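Local coordinates for protein carbohydrate kinase, FGGY (Rhodospirillum rubrum, PDB 3IFR) that probably phosphorylates D-xylulose, as a xylulose kinase of the FGGY carbohydrate kinase family, at residues 141-146 and 201-206; 112-117 and 134-139; 155-160 and 207-212; 88-93 and 100-105. All blocks are in the same frame, centred on the assembly; numbering follows the deposited sequence.

Interaction 1: residues 141-146 and 201-206; sequences AKLRWI and ALAHIP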
# COMPACT_ATOMS: atom_id res chain seq x y z
N ALA A 141 -14.01 11.95 -5.54
CA ALA A 141 -14.60 12.48 -4.31
C ALA A 141 -13.89 13.76 -3.87
O ALA A 141 -14.53 14.79 -3.66
CB ALA A 141 -14.57 11.46 -3.19
N LYS A 142 -12.57 13.72 -3.75
CA LYS A 142 -11.82 14.93 -3.45
C LYS A 142 -12.08 16.06 -4.45
O LYS A 142 -12.21 17.20 -4.03
CB LYS A 142 -10.33 14.65 -3.29
CG LYS A 142 -10.03 13.91 -1.99
CD LYS A 142 -8.70 13.23 -2.08
CE LYS A 142 -8.24 12.59 -0.74
NZ LYS A 142 -8.59 11.15 -0.61
N LEU A 143 -12.18 15.75 -5.74
CA LEU A 143 -12.54 16.78 -6.74
C LEU A 143 -13.92 17.44 -6.48
O LEU A 143 -14.01 18.67 -6.46
CB LEU A 143 -12.50 16.21 -8.16
CG LEU A 143 -11.36 16.62 -9.08
CD1 LEU A 143 -10.25 17.32 -8.35
CD2 LEU A 143 -10.86 15.41 -9.94
N ARG A 144 -14.97 16.64 -6.24
CA ARG A 144 -16.30 17.18 -5.92
C ARG A 144 -16.22 18.11 -4.70
O ARG A 144 -16.89 19.13 -4.67
CB ARG A 144 -17.30 16.07 -5.59
CG ARG A 144 -17.75 15.23 -6.73
CD ARG A 144 -18.61 15.98 -7.72
NE ARG A 144 -19.20 15.05 -8.68
CZ ARG A 144 -20.38 14.43 -8.55
NH1 ARG A 144 -21.15 14.65 -7.49
NH2 ARG A 144 -20.79 13.59 -9.49
N TRP A 145 -15.42 17.74 -3.69
CA TRP A 145 -15.30 18.57 -2.48
C TRP A 145 -14.69 19.94 -2.84
O TRP A 145 -15.22 20.99 -2.49
CB TRP A 145 -14.43 17.88 -1.44
CG TRP A 145 -14.27 18.67 -0.18
CD1 TRP A 145 -14.99 18.51 0.97
CD2 TRP A 145 -13.34 19.74 0.06
NE1 TRP A 145 -14.57 19.43 1.91
CE2 TRP A 145 -13.55 20.19 1.37
CE3 TRP A 145 -12.34 20.34 -0.71
CZ2 TRP A 145 -12.80 21.23 1.94
CZ3 TRP A 145 -11.59 21.37 -0.15
CH2 TRP A 145 -11.84 21.81 1.15
N ILE A 146 -13.58 19.91 -3.54
CA ILE A 146 -12.95 21.11 -4.02
C ILE A 146 -13.90 22.02 -4.82
O ILE A 146 -13.92 23.25 -4.62
CB ILE A 146 -11.73 20.74 -4.88
CG1 ILE A 146 -10.55 20.40 -3.99
CG2 ILE A 146 -11.35 21.87 -5.81
CD1 ILE A 146 -9.46 19.77 -4.79
N ALA A 201 -16.03 12.82 -16.20
CA ALA A 201 -17.23 13.67 -16.05
C ALA A 201 -17.82 13.62 -14.65
O ALA A 201 -18.28 14.62 -14.17
CB ALA A 201 -18.31 13.32 -17.10
N LEU A 202 -17.83 12.47 -13.99
CA LEU A 202 -18.34 12.39 -12.63
C LEU A 202 -17.71 13.41 -11.65
O LEU A 202 -18.31 13.78 -10.64
CB LEU A 202 -18.10 10.99 -12.04
CG LEU A 202 -19.08 9.81 -12.01
CD1 LEU A 202 -18.77 9.02 -10.77
CD2 LEU A 202 -20.56 10.20 -12.04
N ALA A 203 -16.46 13.78 -11.90
CA ALA A 203 -15.72 14.67 -11.02
C ALA A 203 -15.93 16.11 -11.50
O ALA A 203 -15.38 17.06 -10.92
CB ALA A 203 -14.21 14.28 -11.01
N HIS A 204 -16.68 16.26 -12.59
CA HIS A 204 -17.07 17.59 -13.09
C HIS A 204 -15.85 18.42 -13.52
O HIS A 204 -15.90 19.66 -13.47
CB HIS A 204 -17.84 18.39 -12.03
CG HIS A 204 -19.09 17.71 -11.52
ND1 HIS A 204 -19.65 18.01 -10.30
CD2 HIS A 204 -19.88 16.77 -12.08
CE1 HIS A 204 -20.73 17.28 -10.11
NE2 HIS A 204 -20.89 16.51 -11.17
N ILE A 205 -14.76 17.76 -13.90
CA ILE A 205 -13.65 18.46 -14.52
C ILE A 205 -13.68 18.11 -15.99
O ILE A 205 -14.25 17.10 -16.39
CB ILE A 205 -12.28 18.07 -13.94
CG1 ILE A 205 -12.06 16.56 -14.10
CG2 ILE A 205 -12.20 18.41 -12.49
CD1 ILE A 205 -10.73 16.01 -13.55
N PRO A 206 -13.07 18.95 -16.81
CA PRO A 206 -12.92 18.63 -18.23
C PRO A 206 -11.96 17.47 -18.38
O PRO A 206 -11.01 17.37 -17.60
CB PRO A 206 -12.28 19.90 -18.81
CG PRO A 206 -11.59 20.54 -17.62
CD PRO A 206 -12.52 20.28 -16.46
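Arg-144 reaches from helix 139-149 across to Leu-202 and His-204, in the turn that follows helix 197-201. Its chain leaves CB with CG beside the backbone N (chi1 -71°) and turns again about CB-CG (chi2 -68°), which lays the rest of it along the imidazole. CD lies against His-204 ND1 at 3.4 Å. NE, over the ring near its rim, points to Leu-202 O; the modelled 2.5 Å is shorter than a normal hydrogen bond and its exact length is doubtful. CZ sits 3.3 Å from His-204 CE1, the guanidinium and ring planes being only 7° apart, an offset stack. NH1 lies 3.7 Å from the same His-204 CE1. NH2 gives Leu-202 O a second bond of 2.7 Å, on a lone pair in the carbonyl plane, and also forms a salt bridge with Glu-120. Beside this polar patch, Leu-143 CD2 packs on Ala-203 CB and on Ile-205 CD1, each at 3.7 Å. A leucine in place of Arg-144 would probably leave Leu-202 O without its two donors and Glu-120 without its cation. His-204 ND1 is hydrogen-bonded to Glu-147, so the stacked pair is flanked by carboxylates that probably balance its charge.

Interaction 2: residues 112-117 and 134-139; sequences DEVAEL and VTQQLV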
# COMPACT_ATOMS: atom_id res chain seq x y z
N ASP A 112 -19.45 13.94 2.73
CA ASP A 112 -20.63 14.36 2.00
C ASP A 112 -20.52 14.03 0.50
O ASP A 112 -21.47 13.55 -0.11
CB ASP A 112 -20.87 15.87 2.15
CG ASP A 112 -21.01 16.31 3.61
OD1 ASP A 112 -21.32 15.47 4.47
OD2 ASP A 112 -20.79 17.52 3.88
N GLU A 113 -19.39 14.31 -0.14
CA GLU A 113 -19.43 14.10 -1.57
C GLU A 113 -19.54 12.60 -1.89
O GLU A 113 -20.16 12.19 -2.89
CB GLU A 113 -18.30 14.79 -2.32
CG GLU A 113 -17.20 15.31 -1.45
CD GLU A 113 -17.68 16.36 -0.48
OE1 GLU A 113 -18.25 17.40 -0.93
OE2 GLU A 113 -17.48 16.12 0.73
N VAL A 114 -18.97 11.79 -1.00
CA VAL A 114 -18.98 10.36 -1.18
C VAL A 114 -20.43 9.92 -1.13
O VAL A 114 -20.91 9.18 -2.02
CB VAL A 114 -18.15 9.64 -0.09
CG1 VAL A 114 -18.65 8.21 0.08
CG2 VAL A 114 -16.66 9.66 -0.47
N ALA A 115 -21.15 10.40 -0.12
CA ALA A 115 -22.59 10.16 -0.07
C ALA A 115 -23.35 10.55 -1.37
O ALA A 115 -24.18 9.76 -1.85
CB ALA A 115 -23.21 10.79 1.18
N GLU A 116 -23.07 11.72 -1.96
CA GLU A 116 -23.71 12.10 -3.22
C GLU A 116 -23.34 11.16 -4.34
O GLU A 116 -24.20 10.71 -5.08
CB GLU A 116 -23.35 13.53 -3.65
CG GLU A 116 -23.29 14.50 -2.53
CD GLU A 116 -22.98 15.89 -3.01
OE1 GLU A 116 -21.79 16.29 -2.95
OE2 GLU A 116 -23.93 16.57 -3.48
N LEU A 117 -22.05 10.90 -4.49
CA LEU A 117 -21.57 10.01 -5.54
C LEU A 117 -22.32 8.70 -5.42
O LEU A 117 -22.88 8.17 -6.39
CB LEU A 117 -20.06 9.77 -5.39
CG LEU A 117 -19.24 10.94 -5.92
CD1 LEU A 117 -17.77 10.79 -5.58
CD2 LEU A 117 -19.51 11.10 -7.42
N VAL A 134 -16.72 3.24 -4.35
CA VAL A 134 -17.03 4.63 -4.14
C VAL A 134 -16.64 5.03 -2.73
O VAL A 134 -17.33 4.73 -1.78
CB VAL A 134 -18.48 4.87 -4.33
CG1 VAL A 134 -18.73 6.35 -4.12
CG2 VAL A 134 -18.86 4.48 -5.75
N THR A 135 -15.51 5.70 -2.61
CA THR A 135 -14.98 6.03 -1.29
C THR A 135 -14.31 7.41 -1.33
O THR A 135 -14.13 7.99 -2.42
CB THR A 135 -14.00 4.93 -0.72
OG1 THR A 135 -12.69 5.04 -1.31
CG2 THR A 135 -14.53 3.50 -0.94
N GLN A 136 -13.94 7.94 -0.16
CA GLN A 136 -13.17 9.17 -0.10
C GLN A 136 -11.80 9.05 -0.73
O GLN A 136 -11.12 10.02 -0.91
CB GLN A 136 -12.99 9.65 1.34
CG GLN A 136 -14.26 9.99 2.06
CD GLN A 136 -14.01 10.77 3.35
OE1 GLN A 136 -14.57 10.44 4.41
NE2 GLN A 136 -13.13 11.80 3.27
N GLN A 137 -11.36 7.85 -1.07
CA GLN A 137 -10.04 7.76 -1.67
C GLN A 137 -10.06 8.08 -3.17
O GLN A 137 -9.04 8.42 -3.76
CB GLN A 137 -9.49 6.39 -1.41
CG GLN A 137 -8.10 6.41 -0.91
CD GLN A 137 -7.95 5.50 0.28
OE1 GLN A 137 -8.22 5.90 1.42
NE2 GLN A 137 -7.54 4.25 0.03
N LEU A 138 -11.24 8.01 -3.77
CA LEU A 138 -11.37 8.40 -5.18
C LEU A 138 -10.96 9.87 -5.36
O LEU A 138 -11.47 10.77 -4.67
CB LEU A 138 -12.79 8.24 -5.69
CG LEU A 138 -13.40 6.86 -5.65
CD1 LEU A 138 -14.86 6.95 -6.11
CD2 LEU A 138 -12.57 5.90 -6.51
N VAL A 139 -10.03 10.09 -6.28
CA VAL A 139 -9.73 11.43 -6.77
C VAL A 139 -11.03 12.22 -7.05
O VAL A 139 -11.15 13.39 -6.69
CB VAL A 139 -8.90 11.32 -8.03
CG1 VAL A 139 -8.72 12.72 -8.69
CG2 VAL A 139 -7.55 10.70 -7.65
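The loop before helix 139-149, with its turn, brings Val-134 and Gln-136 against Val-114 and Leu-117 of helix 111-120. The turn is a type I beta turn from Thr-135 to Leu-138, and it doubles as an ST turn, for Thr-135 OG1 accepts from Gln-137 N at 3.1 Å. Leu-138 then takes the N-cap position of the next helix. Val-114 carries most of the contact. Its CG2 faces the peptide between Thr-135 and Gln-136, with Gln-136 N only 3.2 Å away, a tight approach for a methyl. The same methyl meets Gln-136 CG at 3.5 Å, so that it is pressed against both the backbone and the aliphatic root of the glutamine chain. With chi1 at 155°, CG2 lies beside the backbone N of Val-114 while CG1 turns towards Val-134. One helical turn further on, Leu-117 CB rests on Val-134 CG1 at 3.9 Å. That methyl is placed anti to its own backbone N (chi1 -179°) and also lies 4.1 Å from Val-114 O. Behind Val-134 stand Ser-123 and Phe-126 of helix 123-130, and Leu-117 continues onto Thr-140 and Arg-144. Gln-136 O is bound by Lys-142 NZ. No hydrogen bond joins the two segments directly: the loop holds its shape through bonds of its own and meets the helix through apolar groups and backbone atoms, consistent with cohesion mainly by close van der Waals fit.

Interaction 3: residues 155-160 and 207-212; sequences GAIATV and PSAVPP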
# COMPACT_ATOMS: atom_id res chain seq x y z
N GLY A 155 -11.96 26.03 -10.69
CA GLY A 155 -12.10 26.57 -12.03
C GLY A 155 -10.74 26.75 -12.71
O GLY A 155 -10.63 26.79 -13.94
N ALA A 156 -9.70 26.87 -11.89
CA ALA A 156 -8.35 27.03 -12.45
C ALA A 156 -7.63 25.72 -12.81
O ALA A 156 -6.49 25.78 -13.23
CB ALA A 156 -7.50 27.80 -11.51
N ILE A 157 -8.27 24.56 -12.63
CA ILE A 157 -7.59 23.27 -12.79
C ILE A 157 -7.37 22.90 -14.24
O ILE A 157 -8.32 22.66 -14.99
CB ILE A 157 -8.36 22.09 -12.14
CG1 ILE A 157 -8.49 22.25 -10.61
CG2 ILE A 157 -7.65 20.77 -12.43
CD1 ILE A 157 -9.46 21.31 -10.00
N ALA A 158 -6.09 22.82 -14.60
CA ALA A 158 -5.63 22.39 -15.93
C ALA A 158 -5.12 20.95 -15.87
O ALA A 158 -5.23 20.20 -16.85
CB ALA A 158 -4.53 23.32 -16.41
N THR A 159 -4.54 20.57 -14.74
CA THR A 159 -4.02 19.21 -14.54
C THR A 159 -4.27 18.72 -13.12
O THR A 159 -3.98 19.42 -12.11
CB THR A 159 -2.50 19.17 -14.83
OG1 THR A 159 -2.25 19.58 -16.19
CG2 THR A 159 -1.91 17.80 -14.58
N VAL A 160 -4.80 17.51 -13.03
CA VAL A 160 -4.91 16.83 -11.76
C VAL A 160 -4.09 15.54 -11.89
O VAL A 160 -4.18 14.84 -12.93
CB VAL A 160 -6.37 16.52 -11.39
CG1 VAL A 160 -7.08 15.72 -12.52
CG2 VAL A 160 -6.42 15.75 -10.09
N PRO A 207 -12.18 16.62 -19.40
CA PRO A 207 -11.37 15.44 -19.66
C PRO A 207 -9.95 15.81 -20.03
O PRO A 207 -9.06 15.00 -19.84
CB PRO A 207 -12.09 14.76 -20.85
CG PRO A 207 -13.46 15.39 -20.91
CD PRO A 207 -13.22 16.81 -20.42
N SER A 208 -9.72 17.02 -20.51
CA SER A 208 -8.34 17.43 -20.75
C SER A 208 -7.58 17.54 -19.41
O SER A 208 -6.37 17.52 -19.39
CB SER A 208 -8.30 18.77 -21.49
OG SER A 208 -9.04 19.80 -20.81
N ALA A 209 -8.29 17.66 -18.30
CA ALA A 209 -7.59 17.91 -17.03
C ALA A 209 -6.88 16.65 -16.50
O ALA A 209 -6.01 16.75 -15.64
CB ALA A 209 -8.53 18.45 -16.00
N VAL A 210 -7.26 15.47 -17.00
CA VAL A 210 -6.58 14.24 -16.61
C VAL A 210 -5.67 13.74 -17.72
O VAL A 210 -6.12 13.49 -18.83
CB VAL A 210 -7.54 13.08 -16.26
CG1 VAL A 210 -6.73 11.90 -15.73
CG2 VAL A 210 -8.59 13.54 -15.25
N PRO A 211 -4.38 13.60 -17.40
CA PRO A 211 -3.37 13.31 -18.42
C PRO A 211 -3.53 11.87 -18.86
O PRO A 211 -4.17 11.11 -18.14
CB PRO A 211 -2.02 13.52 -17.66
CG PRO A 211 -2.37 14.39 -16.46
CD PRO A 211 -3.80 13.98 -16.10
N PRO A 212 -2.99 11.50 -20.03
CA PRO A 212 -3.19 10.10 -20.41
C PRO A 212 -2.49 9.20 -19.40
O PRO A 212 -1.43 9.57 -18.86
CB PRO A 212 -2.47 9.99 -21.77
CG PRO A 212 -2.15 11.36 -22.22
CD PRO A 212 -2.18 12.26 -21.00
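The peptide carbonyl of Ala-209 turns its oxygen to Val-160 N, which donates to it at 3.0 Å from a position tilted 19° out of the carbonyl plane. Thr-159 CA also approaches Ala-209 O, 3.3 Å away, in a CA-H...O contact. A matching contact runs the other way, from Ala-209 CA to Ala-158 O, again 3.3 Å. The ring of Pro-211 comes in by its rim: CD is 3.3 Å from Val-160 O, and CG meets Thr-159 CG2 at 3.9 Å, the threonine lying roughly perpendicular to the proline. These joined peptides sit beside a classic beta bulge, where Ala-158 and Thr-159 are together set opposite the single residue Leu-92. Val-160 and Val-210 run abreast with their branches directed alike. Because Val-160 CG1 stands between its own N and carbonyl carbon (chi1 55°), it touches both Ala-209 O at 3.5 Å and Val-210 CG2 at 3.8 Å. Arg-175 binds Thr-159 OG1 and Ser-208 O, bridging the two segments. One conventional hydrogen bond, supported by weak CH...O contacts and small apolar groups, thus docks the loop 207-212 on the edge of strand 159-161.

Interaction 4: residues 88-93 and 100-105; sequences AVVLLD and RPSIQQ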
# COMPACT_ATOMS: atom_id res chain seq x y z
N ALA A 88 -2.71 10.54 -4.30
CA ALA A 88 -2.62 11.87 -3.76
C ALA A 88 -3.33 12.71 -4.81
O ALA A 88 -3.44 12.30 -5.98
CB ALA A 88 -1.17 12.28 -3.60
N VAL A 89 -3.87 13.84 -4.39
CA VAL A 89 -4.50 14.76 -5.32
C VAL A 89 -3.69 16.04 -5.36
O VAL A 89 -3.65 16.80 -4.38
CB VAL A 89 -5.94 15.09 -4.88
CG1 VAL A 89 -6.52 16.21 -5.75
CG2 VAL A 89 -6.82 13.83 -4.93
N VAL A 90 -3.05 16.27 -6.51
CA VAL A 90 -2.28 17.46 -6.81
C VAL A 90 -2.97 18.21 -7.94
O VAL A 90 -3.29 17.58 -8.97
CB VAL A 90 -0.86 17.05 -7.30
CG1 VAL A 90 -0.03 18.29 -7.65
CG2 VAL A 90 -0.16 16.27 -6.23
N LEU A 91 -3.18 19.53 -7.76
CA LEU A 91 -3.82 20.41 -8.76
C LEU A 91 -2.85 21.43 -9.41
O LEU A 91 -2.24 22.25 -8.73
CB LEU A 91 -5.02 21.15 -8.15
CG LEU A 91 -5.95 20.17 -7.41
CD1 LEU A 91 -7.05 20.82 -6.63
CD2 LEU A 91 -6.51 19.21 -8.41
N LEU A 92 -2.73 21.37 -10.73
CA LEU A 92 -1.95 22.38 -11.44
C LEU A 92 -2.83 23.27 -12.30
O LEU A 92 -3.82 22.82 -12.91
CB LEU A 92 -0.80 21.78 -12.28
CG LEU A 92 0.10 20.75 -11.59
CD1 LEU A 92 1.15 20.18 -12.56
CD2 LEU A 92 0.75 21.36 -10.32
N ASP A 93 -2.47 24.55 -12.34
CA ASP A 93 -3.13 25.49 -13.22
C ASP A 93 -2.53 25.44 -14.64
O ASP A 93 -1.72 24.57 -14.96
CB ASP A 93 -3.02 26.86 -12.62
CG ASP A 93 -1.62 27.44 -12.71
OD1 ASP A 93 -1.49 28.57 -12.22
OD2 ASP A 93 -0.67 26.82 -13.24
N ARG A 100 -3.06 24.35 -4.66
CA ARG A 100 -3.28 24.30 -3.22
C ARG A 100 -2.50 23.10 -2.74
O ARG A 100 -2.01 22.33 -3.55
CB ARG A 100 -4.76 24.06 -2.91
CG ARG A 100 -5.17 22.63 -3.30
CD ARG A 100 -6.64 22.26 -2.99
NE ARG A 100 -7.14 22.75 -1.71
CZ ARG A 100 -6.73 22.35 -0.50
NH1 ARG A 100 -7.31 22.86 0.58
NH2 ARG A 100 -5.76 21.45 -0.36
N PRO A 101 -2.38 22.94 -1.43
CA PRO A 101 -1.60 21.80 -0.94
C PRO A 101 -2.21 20.48 -1.43
O PRO A 101 -3.43 20.42 -1.67
CB PRO A 101 -1.70 21.93 0.57
CG PRO A 101 -1.97 23.43 0.79
CD PRO A 101 -2.81 23.85 -0.36
N SER A 102 -1.37 19.47 -1.61
CA SER A 102 -1.82 18.14 -1.98
C SER A 102 -2.68 17.54 -0.88
O SER A 102 -2.32 17.60 0.30
CB SER A 102 -0.62 17.23 -2.21
OG SER A 102 -0.98 15.86 -2.19
N ILE A 103 -3.79 16.94 -1.29
CA ILE A 103 -4.65 16.19 -0.37
C ILE A 103 -4.25 14.71 -0.45
O ILE A 103 -4.36 14.09 -1.52
CB ILE A 103 -6.18 16.39 -0.69
CG1 ILE A 103 -6.52 17.89 -0.79
CG2 ILE A 103 -7.02 15.73 0.37
CD1 ILE A 103 -7.93 18.22 -1.38
N GLN A 104 -3.77 14.17 0.68
CA GLN A 104 -3.31 12.78 0.80
C GLN A 104 -4.44 11.71 0.80
O GLN A 104 -5.60 12.04 0.99
CB GLN A 104 -2.46 12.67 2.06
CG GLN A 104 -1.42 13.74 2.10
CD GLN A 104 -0.49 13.68 0.87
OE1 GLN A 104 -0.42 14.61 0.10
NE2 GLN A 104 0.20 12.58 0.69
N GLN A 105 -4.10 10.43 0.62
CA GLN A 105 -5.16 9.41 0.69
C GLN A 105 -5.72 9.14 2.08
O GLN A 105 -6.85 8.76 2.23
CB GLN A 105 -4.78 8.08 -0.00
CG GLN A 105 -3.32 7.80 -0.14
CD GLN A 105 -2.57 7.98 1.14
OE1 GLN A 105 -2.79 7.25 2.11
NE2 GLN A 105 -1.64 8.95 1.16
O HOH W 1 -4.76 19.29 -3.93
O HOH W 2 -2.47 20.28 -5.16
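Val-89 and Ile-103 form a single antiparallel bridge, a hydrogen-bonded pair, where the chain doubles back around the loop 94-99. Val-89 N donates to Ile-103 O at 2.9 Å, and Ile-103 N returns a bond to Val-89 O at 3.1 Å. Their side chains share a face with Leu-91, and helix 139-149 covers it through Lys-142 and Ile-146. Ala-88, Val-90 and Ser-102 belong to the other side, where Trp-55 of helix 52-70 packs on Val-90, Ser-102 and Gln-104. Ser-102 has OG swung to the far side of the CA-CB bond from its backbone N (chi1 163°), which lets OG donate to Gln-104 OE1 at 2.7 Å. Two successive bends, at chi1 and chi2, fold the Gln-104 chain back and return its amide oxygen to the serine. Ser-102 OG also lies 3.9 Å from Ala-88 CB. Replacing Ser-102 by alanine would leave Gln-104 OE1 without this donor, and the glutamine amide is likely to turn more freely. Leu-91 CD1 runs alongside Arg-100 CD at 3.9 Å, and the arginine's guanidinium makes salt bridges with Glu-150 and Glu-49. Past the bridge the strands separate and water fills in: one molecule donates to both Val-89 O and Pro-101 O, and a second accepts from Leu-91 N at 2.8 Å while donating to Arg-100 O at 2.6 Å.

How the interactions relate
From the N terminus, interaction 4 comes first and closes the short loop 94-99. Interaction 2 follows in series, bringing the chain back onto helix 111-120 after an excursion through helix 123-130. Interactions 1 and 3 close much longer loops and cross, because their segments alternate: 141-146 and 155-160 are met, in the same order, by 201-206 and 207-212, consecutive pieces of one loop. Helix 139-149 links several contacts, its Lys-142 touching interaction 4 and binding Gln-136 O of interaction 2. Strands 90-92 and 159-161 pair between interactions 4 and 3, while Ile-205 packs on Val-160 and Val-210. All four contacts lie in the N-terminal half of the kinase.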